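Side-chain contact in regulator of G-protein signaling 1 (Homo sapiens, PDB 2BV1), which switches off heterotrimeric G-protein signalling by increasing the GTPase activity of G protein alpha subunits, driving them into their inactive GDP-bound form: residues I91-R94 against T95-S98. Sequence-based numbering, arbitrary orientation.
Sequences IDFR and TRES
The carbonyl of D92 accepts from the backbone N of R96, O to N 3.0 Å, and so opens the helix 93-103; the next two rungs run from F93 O to E97 N and from R94 O to S98 N. I91 and D92 are still extended, and the chain turns into the helix at F93. D92 is the N-cap. With CG held between its own backbone N and C (chi1 63°), its carboxylate reaches forward over the start of the helix. D92 OD2 takes the amide N of T95 at 3.0 Å, from above the carboxylate plane, and more weakly that of R94. D92 OD1 receives the hydroxyl OG1 of T95 at 2.7 Å on its syn side. The negative cap probably also suits the positive end of the helix dipole. This is the start of one of the helices of the all-helical RGS domain, and just ahead of the cap the I91 side chain packs on A114, V117 and I118 of the helix 112-131. I91 CD1 also lies 3.7 Å from R96 CA. The R96 chain bends at chi3 (-43°), bringing its guanidinium back past the first turn, where NH2 gives a weak bond to I91 O at 2.8 Å and NH1 sits at the edge of the F93 ring, 3.7 Å from CD1. A leucine in place of R96 has no side-chain N-H to offer, so I91 O would probably lose this weak partner and the F93 ring edge its cationic neighbour. E97 comes over a face of that ring: its CG makes a CH-pi contact 3.7 Å from the ring centroid, and its carboxylate, 22° from parallel to the ring, stacks offset beyond the rim, with E97 OE2 3.3 Å from F93 CE1.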
ATOM      1  N   ILE A  91       2.921   4.472  11.361  1.00 39.72           N
ATOM      2  CA  ILE A  91       2.975   3.307  12.247  1.00 37.71           C
ATOM      3  C   ILE A  91       3.281   3.874  13.597  1.00 36.52           C
ATOM      4  O   ILE A  91       3.710   5.024  13.698  1.00 34.32           O
ATOM      5  CB  ILE A  91       4.015   2.251  11.844  1.00 37.33           C
ATOM      6  CG1 ILE A  91       5.435   2.852  11.806  1.00 37.64           C
ATOM      7  CG2 ILE A  91       3.627   1.649  10.520  1.00 38.48           C
ATOM      8  CD1 ILE A  91       6.499   1.892  11.176  1.00 37.89           C
ATOM      9  N   ASP A  92       2.999   3.085  14.630  1.00 35.65           N
ATOM     10  CA  ASP A  92       3.267   3.485  15.988  1.00 35.06           C
ATOM     11  C   ASP A  92       4.775   3.373  16.242  1.00 35.47           C
ATOM     12  O   ASP A  92       5.505   2.631  15.566  1.00 35.51           O
ATOM     13  CB  ASP A  92       2.497   2.581  16.964  1.00 34.55           C
ATOM     14  CG  ASP A  92       2.950   1.131  16.852  1.00 33.06           C
ATOM     15  OD1 ASP A  92       2.558   0.441  15.886  1.00 35.58           O
ATOM     16  OD2 ASP A  92       3.759   0.724  17.681  1.00 32.83           O
ATOM     17  N   PHE A  93       5.201   4.102  17.252  1.00 35.51           N
ATOM     18  CA  PHE A  93       6.562   4.152  17.729  1.00 36.65           C
ATOM     19  C   PHE A  93       7.260   2.802  17.945  1.00 36.48           C
ATOM     20  O   PHE A  93       8.432   2.671  17.578  1.00 34.23           O
ATOM     21  CB  PHE A  93       6.587   4.972  19.021  1.00 37.38           C
ATOM     22  CG  PHE A  93       7.901   5.049  19.654  1.00 38.14           C
ATOM     23  CD1 PHE A  93       8.861   5.902  19.160  1.00 40.44           C
ATOM     24  CD2 PHE A  93       8.196   4.275  20.772  1.00 39.14           C
ATOM     25  CE1 PHE A  93      10.113   5.969  19.761  1.00 39.83           C
ATOM     26  CE2 PHE A  93       9.434   4.332  21.368  1.00 39.89           C
ATOM     27  CZ  PHE A  93      10.394   5.189  20.872  1.00 40.63           C
ATOM     28  N   ARG A  94       6.554   1.826  18.532  1.00 36.19           N
ATOM     29  CA  ARG A  94       7.163   0.522  18.865  1.00 36.93           C
ATOM     30  C   ARG A  94       7.381  -0.300  17.609  1.00 36.39           C
ATOM     31  O   ARG A  94       8.410  -0.949  17.469  1.00 36.26           O
ATOM     32  CB  ARG A  94       6.352  -0.288  19.914  1.00 36.64           C
ATOM     33  CG  ARG A  94       6.576   0.210  21.325  1.00 38.26           C
ATOM     34  CD  ARG A  94       5.755  -0.559  22.369  1.00 36.92           C
ATOM     35  NE  ARG A  94       5.794   0.109  23.669  1.00 38.22           N
ATOM     36  CZ  ARG A  94       4.892  -0.088  24.635  1.00 36.00           C
ATOM     37  NH1 ARG A  94       3.875  -0.930  24.449  1.00 32.97           N
ATOM     38  NH2 ARG A  94       4.988   0.597  25.762  1.00 35.35           N
ATOM     39  N   THR A  95       6.428  -0.265  16.699  1.00 36.72           N
ATOM     40  CA  THR A  95       6.597  -0.924  15.405  1.00 37.16           C
ATOM     41  C   THR A  95       7.758  -0.305  14.591  1.00 37.60           C
ATOM     42  O   THR A  95       8.589  -1.025  13.998  1.00 35.53           O
ATOM     43  CB  THR A  95       5.323  -0.868  14.626  1.00 37.70           C
ATOM     44  OG1 THR A  95       4.319  -1.505  15.397  1.00 36.81           O
ATOM     45  CG2 THR A  95       5.458  -1.569  13.261  1.00 37.85           C
ATOM     46  N   ARG A  96       7.837   1.027  14.635  1.00 38.18           N
ATOM     47  CA  ARG A  96       8.940   1.755  14.005  1.00 39.11           C
ATOM     48  C   ARG A  96      10.291   1.344  14.579  1.00 39.13           C
ATOM     49  O   ARG A  96      11.183   0.979  13.824  1.00 38.37           O
ATOM     50  CB  ARG A  96       8.725   3.268  14.121  1.00 39.43           C
ATOM     51  CG  ARG A  96       9.532   4.104  13.134  1.00 41.27           C
ATOM     52  CD  ARG A  96       9.248   5.605  13.247  1.00 42.48           C
ATOM     53  NE  ARG A  96       7.810   5.903  13.392  1.00 47.17           N
ATOM     54  CZ  ARG A  96       7.227   6.370  14.512  1.00 49.73           C
ATOM     55  NH1 ARG A  96       7.913   6.625  15.630  1.00 49.65           N
ATOM     56  NH2 ARG A  96       5.924   6.599  14.514  1.00 51.38           N
ATOM     57  N   GLU A  97      10.431   1.376  15.914  1.00 39.30           N
ATOM     58  CA  GLU A  97      11.668   0.988  16.577  1.00 39.71           C
ATOM     59  C   GLU A  97      12.083  -0.457  16.272  1.00 39.51           C
ATOM     60  O   GLU A  97      13.280  -0.729  16.009  1.00 38.92           O
ATOM     61  CB  GLU A  97      11.569   1.190  18.108  1.00 40.42           C
ATOM     62  CG  GLU A  97      11.335   2.648  18.535  1.00 42.36           C
ATOM     63  CD  GLU A  97      12.581   3.359  19.063  1.00 47.31           C
ATOM     64  OE1 GLU A  97      13.284   2.826  19.971  1.00 46.70           O
ATOM     65  OE2 GLU A  97      12.825   4.495  18.584  1.00 51.03           O
ATOM     66  N   SER A  98      11.137  -1.391  16.320  1.00 38.77           N
ATOM     67  CA  SER A  98      11.484  -2.776  15.968  1.00 39.79           C
ATOM     68  C   SER A  98      11.846  -2.960  14.476  1.00 39.64           C
ATOM     69  O   SER A  98      12.749  -3.743  14.161  1.00 39.34           O
ATOM     70  CB  SER A  98      10.425  -3.789  16.408  1.00 40.04           C
ATOM     71  OG  SER A  98       9.220  -3.576  15.761  1.00 41.80           O
TER